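Local coordinates for GTP pyrophosphokinase (Chlorobaculum tepidum, PDB 3IBW), which probably transfers pyrophosphate from ATP to GTP as the full-length enzyme, in which the ACT domain seen here is likely to be a regulatory module, at residues A[31-36]-A[48-53]; A[8-14]-A[43-47]; A[18-22]-A[66-72]. The protein carries 1 engineered substitution. All coordinates share one frame; numbering follows the deposited sequence.

In the fold
Contact 1 and contact 2 lie on one antiparallel sheet and share strand 44-53, which pairs with strand 32-41 in contact 1 and with strand 4-13 in contact 2; their centres are about 16 Å apart. Contact 3 joins helix 18-28 to the end of helix 56-67 and the turn leading into strand 72-78. Its centre is about 8 Å from that of contact 2, which it touches, and about 17 Å from that of contact 1. Along the chain the segments of contact 2 alternate with those of contact 1 and with those of contact 3, while both segments of contact 1 fall between those of contact 3. Together they tie two helices to one sheet, the βαββαβ layout of ACT domains.

Contact 1: A[31-36]-A[48-53]; sequences TNIRTI and NLMIFV
Leu49 of strand 44-53 reaches across to Ile33 and Ile36 of strand 32-41. Its CB stays 4.2 Å from Thr35 O; CG, anti to the backbone N (chi1 164°), then carries CD1 across to the partner strand. There Leu49 CD1 comes 3.6 Å from Thr35 O and 3.8 Å from Ile36 CG1, the Leu49 and Ile36 side chains running alongside each other, and meets CG2 of Ile33, whose chain crosses that of Leu49 at about a right angle. Ile51 CG2 continues this face against Ile33 CG1, and Ile26 of helix 18-28 packs on both Ile33 and Leu49. The strands form a β hairpin interrupted by a classic β bulge: Arg34 and Thr35 both face Met50, a selenomethionine. Met50 O accepts Arg34 N at 2.7 Å and Thr35 N at 3.1 Å, both from the same face of its carbonyl plane, while Met50 N returns a bond to Thr35 O. Beyond the bulge Phe52 N donates to Asn32 O at 2.8 Å, lying in the carbonyl plane. On the face opposite the isoleucines, the Asn32 amide runs beside the Phe52 ring, their planes 34° apart, with Asn32 ND2 3.5 Å from Phe52 CD2. The Arg34 guanidinium forms a salt bridge with Asp14 of the second subunit.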
loop_
_atom_site.group_PDB
_atom_site.type_symbol
_atom_site.label_atom_id
_atom_site.label_comp_id
_atom_site.label_asym_id
_atom_site.label_seq_id
_atom_site.Cartn_x
_atom_site.Cartn_y
_atom_site.Cartn_z
ATOM N N THR A 31 -3.534 -4.220 11.781
ATOM C CA THR A 31 -2.847 -5.492 11.525
ATOM C C THR A 31 -1.422 -5.328 10.982
ATOM O O THR A 31 -0.981 -4.234 10.624
ATOM C CB THR A 31 -3.615 -6.424 10.526
ATOM O OG1 THR A 31 -3.701 -5.799 9.243
ATOM C CG2 THR A 31 -5.012 -6.746 11.040
ATOM N N ASN A 32 -0.715 -6.449 10.939
ATOM C CA ASN A 32 0.662 -6.516 10.467
ATOM C C ASN A 32 0.654 -6.847 8.979
ATOM O O ASN A 32 0.305 -7.958 8.597
ATOM C CB ASN A 32 1.388 -7.614 11.247
ATOM C CG ASN A 32 2.840 -7.759 10.855
ATOM O OD1 ASN A 32 3.383 -6.951 10.100
ATOM N ND2 ASN A 32 3.482 -8.802 11.370
ATOM N N ILE A 33 1.040 -5.890 8.145
ATOM C CA ILE A 33 1.057 -6.108 6.703
ATOM C C ILE A 33 2.350 -6.793 6.296
ATOM O O ILE A 33 3.439 -6.370 6.692
ATOM C CB ILE A 33 0.908 -4.759 5.938
ATOM C CG1 ILE A 33 -0.450 -4.126 6.268
ATOM C CG2 ILE A 33 1.058 -4.986 4.431
ATOM C CD1 ILE A 33 -0.537 -2.646 5.908
ATOM N N ARG A 34 2.225 -7.863 5.516
ATOM C CA ARG A 34 3.390 -8.594 5.045
ATOM C C ARG A 34 3.744 -8.269 3.599
ATOM O O ARG A 34 4.909 -8.045 3.280
ATOM C CB ARG A 34 3.174 -10.104 5.183
ATOM C CG ARG A 34 2.779 -10.525 6.583
ATOM C CD ARG A 34 3.493 -9.661 7.622
ATOM N NE ARG A 34 4.897 -10.018 7.785
ATOM C CZ ARG A 34 5.812 -9.206 8.302
ATOM N NH1 ARG A 34 5.471 -7.987 8.701
ATOM N NH2 ARG A 34 7.070 -9.611 8.417
ATOM N N THR A 35 2.737 -8.220 2.732
ATOM C CA THR A 35 2.971 -7.950 1.320
ATOM C C THR A 35 1.825 -7.175 0.687
ATOM O O THR A 35 0.667 -7.351 1.059
ATOM C CB THR A 35 3.100 -9.291 0.516
ATOM O OG1 THR A 35 4.143 -10.100 1.070
ATOM C CG2 THR A 35 3.400 -9.032 -0.952
ATOM N N ILE A 36 2.163 -6.291 -0.243
ATOM C CA ILE A 36 1.153 -5.574 -1.006
ATOM C C ILE A 36 1.650 -5.561 -2.445
ATOM O O ILE A 36 2.789 -5.160 -2.708
ATOM C CB ILE A 36 0.948 -4.096 -0.595
ATOM C CG1 ILE A 36 0.322 -4.018 0.795
ATOM C CG2 ILE A 36 0.045 -3.393 -1.644
ATOM C CD1 ILE A 36 0.257 -2.596 1.353
ATOM N N ASN A 48 -3.281 -7.363 -4.204
ATOM C CA ASN A 48 -3.172 -8.593 -3.425
ATOM C C ASN A 48 -2.435 -8.175 -2.154
ATOM O O ASN A 48 -1.328 -7.638 -2.209
ATOM C CB ASN A 48 -2.380 -9.666 -4.174
ATOM C CG ASN A 48 -3.201 -10.354 -5.247
ATOM O OD1 ASN A 48 -4.376 -10.043 -5.451
ATOM N ND2 ASN A 48 -2.585 -11.301 -5.937
ATOM N N LEU A 49 -3.062 -8.435 -1.014
ATOM C CA LEU A 49 -2.529 -8.068 0.289
ATOM C C LEU A 49 -2.347 -9.293 1.172
ATOM O O LEU A 49 -3.245 -10.132 1.251
ATOM C CB LEU A 49 -3.515 -7.091 0.956
ATOM C CG LEU A 49 -3.470 -6.771 2.456
ATOM C CD1 LEU A 49 -2.225 -5.955 2.773
ATOM C CD2 LEU A 49 -4.721 -5.992 2.854
HETATM N N MSE A 50 -1.179 -9.418 1.800
HETATM C CA MSE A 50 -0.934 -10.522 2.729
HETATM C C MSE A 50 -0.737 -9.838 4.074
HETATM O O MSE A 50 0.088 -8.931 4.209
HETATM C CB MSE A 50 0.328 -11.310 2.377
HETATM C CG MSE A 50 0.282 -11.981 1.020
HETATM SE SE MSE A 50 -1.017 -13.401 0.923
HETATM C CE MSE A 50 -0.706 -14.241 2.644
ATOM N N ILE A 51 -1.490 -10.285 5.070
ATOM C CA ILE A 51 -1.429 -9.700 6.401
ATOM C C ILE A 51 -1.457 -10.784 7.465
ATOM O O ILE A 51 -1.871 -11.913 7.187
ATOM C CB ILE A 51 -2.672 -8.796 6.677
ATOM C CG1 ILE A 51 -3.966 -9.619 6.517
ATOM C CG2 ILE A 51 -2.696 -7.608 5.736
ATOM C CD1 ILE A 51 -5.213 -8.903 7.012
ATOM N N PHE A 52 -0.986 -10.442 8.665
ATOM C CA PHE A 52 -1.056 -11.351 9.809
ATOM C C PHE A 52 -2.278 -10.812 10.563
ATOM O O PHE A 52 -2.350 -9.625 10.904
ATOM C CB PHE A 52 0.205 -11.294 10.669
ATOM C CG PHE A 52 1.302 -12.163 10.151
ATOM C CD1 PHE A 52 1.202 -13.549 10.214
ATOM C CD2 PHE A 52 2.425 -11.604 9.580
ATOM C CE1 PHE A 52 2.209 -14.356 9.697
ATOM C CE2 PHE A 52 3.437 -12.407 9.057
ATOM C CZ PHE A 52 3.332 -13.780 9.124
ATOM N N VAL A 53 -3.238 -11.694 10.820
ATOM C CA VAL A 53 -4.476 -11.300 11.469
ATOM C C VAL A 53 -4.833 -12.229 12.621
ATOM O O VAL A 53 -4.469 -13.402 12.627
ATOM C CB VAL A 53 -5.607 -11.239 10.389
ATOM C CG1 VAL A 53 -5.839 -12.608 9.794
ATOM C CG2 VAL A 53 -6.870 -10.669 10.971
#

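Contact 2: A[8-14]-A[43-47]; sequences IRIVGED and GIFTC
The two central strands of the ACT-domain sheet, 4-13 and 44-53, run antiparallel here, with Gly12 and Phe45 forming a hydrogen-bonded pair. Gly12 N donates to Phe45 O at 3.1 Å, and Phe45 N returns the bond to Gly12 O at 2.9 Å. Phe45 has CG between its backbone N and carbonyl carbon (chi1 74°), which swings the ring back across the neighbouring strand. One ring face rests on Gly12, whose N stands 3.7 Å above the plane and toward the rim; a β-carbon on Gly12 would strike the ring. Glu13 O meets the ring edge in plane, 3.4 Å from Phe45 CD2, while Ile10 CG2 reaches CE1 obliquely. An alanine in place of Phe45 would probably uncover the Gly12 backbone and open a gap beside Met18 and Ile22 of helix 18-28. Further along, Ile10 and Cys47 exchange two backbone bonds. The opposite face carries Val11 alongside Thr46, and Arg9 NH2 passes 3.6 Å from Thr46 CG2, with Arg9 NH1 hydrogen-bonded to Asn48 OD1. At the far end Asp14 N hydrogen-bonds to Gly43 O from above the carbonyl plane, and one water links Asp14 OD2 to Gly43 N. Since Asp14 also forms a salt bridge with Arg34 of the second subunit, its carboxylate is likely to stay charged, coupling this strand end to the dimer interface.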
loop_
_atom_site.group_PDB
_atom_site.type_symbol
_atom_site.label_atom_id
_atom_site.label_comp_id
_atom_site.label_asym_id
_atom_site.label_seq_id
_atom_site.Cartn_x
_atom_site.Cartn_y
_atom_site.Cartn_z
ATOM N N ILE A 8 -5.792 -11.279 0.911
ATOM C CA ILE A 8 -7.007 -10.588 0.478
ATOM C C ILE A 8 -6.753 -9.998 -0.910
ATOM O O ILE A 8 -5.706 -9.398 -1.148
ATOM C CB ILE A 8 -7.371 -9.386 1.399
ATOM C CG1 ILE A 8 -7.606 -9.844 2.838
ATOM C CG2 ILE A 8 -8.616 -8.679 0.860
ATOM C CD1 ILE A 8 -7.842 -8.686 3.795
ATOM N N ARG A 9 -7.704 -10.172 -1.821
ATOM C CA ARG A 9 -7.566 -9.610 -3.157
ATOM C C ARG A 9 -8.687 -8.611 -3.399
ATOM O O ARG A 9 -9.864 -8.926 -3.206
ATOM C CB ARG A 9 -7.617 -10.700 -4.226
ATOM C CG ARG A 9 -7.666 -10.148 -5.653
ATOM C CD ARG A 9 -7.364 -11.242 -6.660
ATOM N NE ARG A 9 -7.576 -10.832 -8.048
ATOM C CZ ARG A 9 -6.671 -10.224 -8.807
ATOM N NH1 ARG A 9 -5.476 -9.925 -8.315
ATOM N NH2 ARG A 9 -6.951 -9.942 -10.073
ATOM N N ILE A 10 -8.309 -7.407 -3.817
ATOM C CA ILE A 10 -9.267 -6.344 -4.099
ATOM C C ILE A 10 -9.137 -5.935 -5.563
ATOM O O ILE A 10 -8.027 -5.805 -6.080
ATOM C CB ILE A 10 -8.988 -5.083 -3.235
ATOM C CG1 ILE A 10 -8.965 -5.458 -1.754
ATOM C CG2 ILE A 10 -10.042 -4.000 -3.496
ATOM C CD1 ILE A 10 -7.577 -5.424 -1.148
ATOM N N VAL A 11 -10.271 -5.752 -6.231
ATOM C CA VAL A 11 -10.283 -5.311 -7.623
ATOM C C VAL A 11 -11.296 -4.160 -7.649
ATOM O O VAL A 11 -12.406 -4.282 -7.119
ATOM C CB VAL A 11 -10.717 -6.444 -8.595
ATOM C CG1 VAL A 11 -10.655 -5.928 -10.041
ATOM C CG2 VAL A 11 -9.805 -7.662 -8.426
ATOM N N GLY A 12 -10.906 -3.043 -8.256
ATOM C CA GLY A 12 -11.780 -1.886 -8.311
ATOM C C GLY A 12 -11.489 -0.967 -9.483
ATOM O O GLY A 12 -10.600 -1.240 -10.281
ATOM N N GLU A 13 -12.229 0.132 -9.569
ATOM C CA GLU A 13 -12.059 1.087 -10.658
ATOM C C GLU A 13 -10.860 1.994 -10.430
ATOM O O GLU A 13 -10.634 2.461 -9.319
ATOM C CB GLU A 13 -13.326 1.937 -10.808
ATOM C CG GLU A 13 -13.659 2.765 -9.578
ATOM C CD GLU A 13 -14.892 3.638 -9.767
ATOM O OE1 GLU A 13 -15.696 3.343 -10.671
ATOM O OE2 GLU A 13 -15.055 4.615 -9.005
ATOM N N ASP A 14 -10.084 2.232 -11.481
ATOM C CA ASP A 14 -8.915 3.102 -11.381
ATOM C C ASP A 14 -9.364 4.500 -11.795
ATOM O O ASP A 14 -9.086 4.965 -12.897
ATOM C CB ASP A 14 -7.799 2.578 -12.294
ATOM C CG ASP A 14 -6.588 3.493 -12.337
ATOM O OD1 ASP A 14 -6.291 4.160 -11.322
ATOM O OD2 ASP A 14 -5.922 3.533 -13.393
ATOM N N GLY A 43 -7.993 0.599 -16.831
ATOM C CA GLY A 43 -9.133 1.234 -16.192
ATOM C C GLY A 43 -9.450 0.690 -14.806
ATOM O O GLY A 43 -10.349 1.187 -14.127
ATOM N N ILE A 44 -8.731 -0.342 -14.381
ATOM C CA ILE A 44 -8.976 -0.916 -13.066
ATOM C C ILE A 44 -7.669 -1.087 -12.292
ATOM O O ILE A 44 -6.575 -0.871 -12.826
ATOM C CB ILE A 44 -9.676 -2.320 -13.166
ATOM C CG1 ILE A 44 -8.772 -3.310 -13.908
ATOM C CG2 ILE A 44 -11.042 -2.192 -13.880
ATOM C CD1 ILE A 44 -9.119 -4.760 -13.638
ATOM N N PHE A 45 -7.789 -1.425 -11.016
ATOM C CA PHE A 45 -6.606 -1.694 -10.216
ATOM C C PHE A 45 -6.867 -3.030 -9.527
ATOM O O PHE A 45 -8.022 -3.396 -9.265
ATOM C CB PHE A 45 -6.338 -0.588 -9.167
ATOM C CG PHE A 45 -7.279 -0.615 -7.997
ATOM C CD1 PHE A 45 -7.083 -1.508 -6.947
ATOM C CD2 PHE A 45 -8.394 0.209 -7.975
ATOM C CE1 PHE A 45 -7.998 -1.591 -5.903
ATOM C CE2 PHE A 45 -9.319 0.133 -6.936
ATOM C CZ PHE A 45 -9.117 -0.768 -5.895
ATOM N N THR A 46 -5.798 -3.777 -9.280
ATOM C CA THR A 46 -5.904 -5.035 -8.563
ATOM C C THR A 46 -4.925 -4.883 -7.408
ATOM O O THR A 46 -3.897 -4.208 -7.533
ATOM C CB THR A 46 -5.510 -6.257 -9.419
ATOM O OG1 THR A 46 -4.179 -6.095 -9.912
ATOM C CG2 THR A 46 -6.471 -6.417 -10.580
ATOM N N CYS A 47 -5.254 -5.490 -6.277
ATOM C CA CYS A 47 -4.397 -5.407 -5.108
ATOM C C CYS A 47 -4.432 -6.707 -4.329
ATOM O O CYS A 47 -5.498 -7.114 -3.870
ATOM C CB CYS A 47 -4.860 -4.275 -4.187
ATOM S SG CYS A 47 -3.815 -4.052 -2.725
HETATM O O HOH W 1 -5.892 2.082 -15.788
#

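Contact 3: A[18-22]-A[66-72]; sequences MTNQI and LRKVQGV
Ile22 and Met18, one turn apart on helix 18-28, push into the uneven surface made by Leu66 and the turn from Val69 to Val72. The tip of Ile22 is one knob: its CD1 enters a hollow walled by Val72 CG2 at 3.8 Å, Leu66 CD2 at 3.9 Å and Val69 CG1 at 4.2 Å. Both the Leu66 and the Val72 side chains cross that of Ile22 at about a right angle, and in both pairs it is Ile22 CD1, the end of the chain, that makes the contact. Met18, a selenomethionine, is bent at chi2 (-62°) and chi3 (-39°), and this folds its tip along the turn. The Met18 and Val69 side chains slide past each other in opposite directions, bringing Met18 CE 3.8 Å from Val69 CG1, while Met18 SE comes within 3.3 Å of Gln70 O. Residues 69-72 make a type II β turn closed by a bond from Val72 N to Val69 O. Gly71 holds its third position with a positive phi of 115°, and its bare CA lets the selenium approach; a β-carbon there would collide with SE. Val69 CG1 is in turn a bump touched by three residues of the helix, because the extended Gln21 brings its NE2 to 3.7 Å from the same methyl. At the outer rim one water donates to both Gln21 OE1 and Gln70 O, bridging the two segments where no direct hydrogen bond joins them. Val25, further along helix 18-28, extends the packing against Leu66 and Val69. Toward the sheet, Phe45 of strand 44-53 lies against Met18 and Ile22, and Ile10 of strand 4-13 against Leu66 and Val72.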
loop_
_atom_site.group_PDB
_atom_site.type_symbol
_atom_site.label_atom_id
_atom_site.label_comp_id
_atom_site.label_asym_id
_atom_site.label_seq_id
_atom_site.Cartn_x
_atom_site.Cartn_y
_atom_site.Cartn_z
HETATM N N MSE A 18 -8.825 6.380 -6.408
HETATM C CA MSE A 18 -9.104 5.088 -5.784
HETATM C C MSE A 18 -7.896 4.301 -5.259
HETATM O O MSE A 18 -7.988 3.666 -4.207
HETATM C CB MSE A 18 -9.887 4.200 -6.753
HETATM C CG MSE A 18 -11.374 4.515 -6.855
HETATM SE SE MSE A 18 -12.292 4.254 -5.168
HETATM C CE MSE A 18 -11.391 2.664 -4.550
ATOM N N THR A 19 -6.772 4.331 -5.974
ATOM C CA THR A 19 -5.598 3.588 -5.518
ATOM C C THR A 19 -5.109 4.194 -4.204
ATOM O O THR A 19 -4.765 3.470 -3.268
ATOM C CB THR A 19 -4.481 3.571 -6.589
ATOM O OG1 THR A 19 -4.219 4.909 -7.029
ATOM C CG2 THR A 19 -4.905 2.700 -7.785
ATOM N N ASN A 20 -5.080 5.521 -4.128
ATOM C CA ASN A 20 -4.683 6.189 -2.891
ATOM C C ASN A 20 -5.722 5.902 -1.799
ATOM O O ASN A 20 -5.367 5.686 -0.638
ATOM C CB ASN A 20 -4.586 7.705 -3.091
ATOM C CG ASN A 20 -3.291 8.126 -3.748
ATOM O OD1 ASN A 20 -2.495 8.868 -3.166
ATOM N ND2 ASN A 20 -3.063 7.642 -4.959
ATOM N N GLN A 21 -7.005 5.902 -2.157
ATOM C CA GLN A 21 -8.041 5.635 -1.161
ATOM C C GLN A 21 -7.916 4.237 -0.563
ATOM O O GLN A 21 -7.993 4.074 0.656
ATOM C CB GLN A 21 -9.448 5.812 -1.759
ATOM C CG GLN A 21 -10.564 5.320 -0.834
ATOM C CD GLN A 21 -11.913 5.960 -1.122
ATOM O OE1 GLN A 21 -12.173 6.415 -2.233
ATOM N NE2 GLN A 21 -12.783 5.983 -0.115
ATOM N N ILE A 22 -7.704 3.234 -1.412
ATOM C CA ILE A 22 -7.598 1.860 -0.933
ATOM C C ILE A 22 -6.341 1.636 -0.105
ATOM O O ILE A 22 -6.354 0.895 0.880
ATOM C CB ILE A 22 -7.654 0.850 -2.112
ATOM C CG1 ILE A 22 -9.107 0.671 -2.570
ATOM C CG2 ILE A 22 -7.091 -0.492 -1.684
ATOM C CD1 ILE A 22 -10.051 0.212 -1.465
ATOM N N LEU A 66 -13.221 -2.907 3.166
ATOM C CA LEU A 66 -12.752 -2.687 1.801
ATOM C C LEU A 66 -13.885 -2.816 0.785
ATOM O O LEU A 66 -13.942 -2.052 -0.177
ATOM C CB LEU A 66 -11.662 -3.699 1.449
ATOM C CG LEU A 66 -10.308 -3.496 2.137
ATOM C CD1 LEU A 66 -9.526 -4.796 2.145
ATOM C CD2 LEU A 66 -9.532 -2.400 1.421
ATOM N N ARG A 67 -14.790 -3.767 1.004
ATOM C CA ARG A 67 -15.881 -3.986 0.062
ATOM C C ARG A 67 -16.880 -2.837 0.056
ATOM O O ARG A 67 -17.557 -2.605 -0.947
ATOM C CB ARG A 67 -16.585 -5.331 0.352
ATOM C CG ARG A 67 -17.341 -5.903 -0.852
ATOM C CD ARG A 67 -18.008 -7.251 -0.561
ATOM N NE ARG A 67 -17.043 -8.323 -0.314
ATOM C CZ ARG A 67 -16.658 -8.720 0.893
ATOM N NH1 ARG A 67 -17.156 -8.134 1.971
ATOM N NH2 ARG A 67 -15.783 -9.707 1.024
ATOM N N LYS A 68 -16.952 -2.103 1.165
ATOM C CA LYS A 68 -17.873 -0.980 1.273
ATOM C C LYS A 68 -17.370 0.302 0.621
ATOM O O LYS A 68 -18.112 1.279 0.525
ATOM C CB LYS A 68 -18.223 -0.721 2.742
ATOM C CG LYS A 68 -19.173 -1.759 3.326
ATOM C CD LYS A 68 -19.476 -1.484 4.793
ATOM C CE LYS A 68 -20.303 -2.607 5.402
ATOM N NZ LYS A 68 -20.003 -2.786 6.852
ATOM N N VAL A 69 -16.119 0.309 0.175
ATOM C CA VAL A 69 -15.581 1.491 -0.487
ATOM C C VAL A 69 -16.192 1.582 -1.891
ATOM O O VAL A 69 -16.013 0.686 -2.719
ATOM C CB VAL A 69 -14.040 1.425 -0.600
ATOM C CG1 VAL A 69 -13.528 2.609 -1.411
ATOM C CG2 VAL A 69 -13.423 1.437 0.797
ATOM N N GLN A 70 -16.928 2.662 -2.150
ATOM C CA GLN A 70 -17.552 2.854 -3.453
ATOM C C GLN A 70 -16.447 2.907 -4.500
ATOM O O GLN A 70 -15.499 3.688 -4.387
ATOM C CB GLN A 70 -18.382 4.143 -3.456
ATOM C CG GLN A 70 -19.608 4.070 -2.553
ATOM C CD GLN A 70 -20.532 2.933 -2.931
ATOM O OE1 GLN A 70 -20.877 2.767 -4.100
ATOM N NE2 GLN A 70 -20.954 2.152 -1.942
ATOM N N GLY A 71 -16.578 2.068 -5.520
ATOM C CA GLY A 71 -15.571 1.997 -6.561
ATOM C C GLY A 71 -14.886 0.633 -6.545
ATOM O O GLY A 71 -14.197 0.276 -7.501
ATOM N N VAL A 72 -15.048 -0.123 -5.458
ATOM C CA VAL A 72 -14.460 -1.464 -5.366
ATOM C C VAL A 72 -15.463 -2.447 -5.980
ATOM O O VAL A 72 -16.666 -2.379 -5.691
ATOM C CB VAL A 72 -14.199 -1.890 -3.893
ATOM C CG1 VAL A 72 -13.825 -3.379 -3.832
ATOM C CG2 VAL A 72 -13.079 -1.046 -3.296
HETATM O O HOH W 2 -14.951 5.887 -2.925
#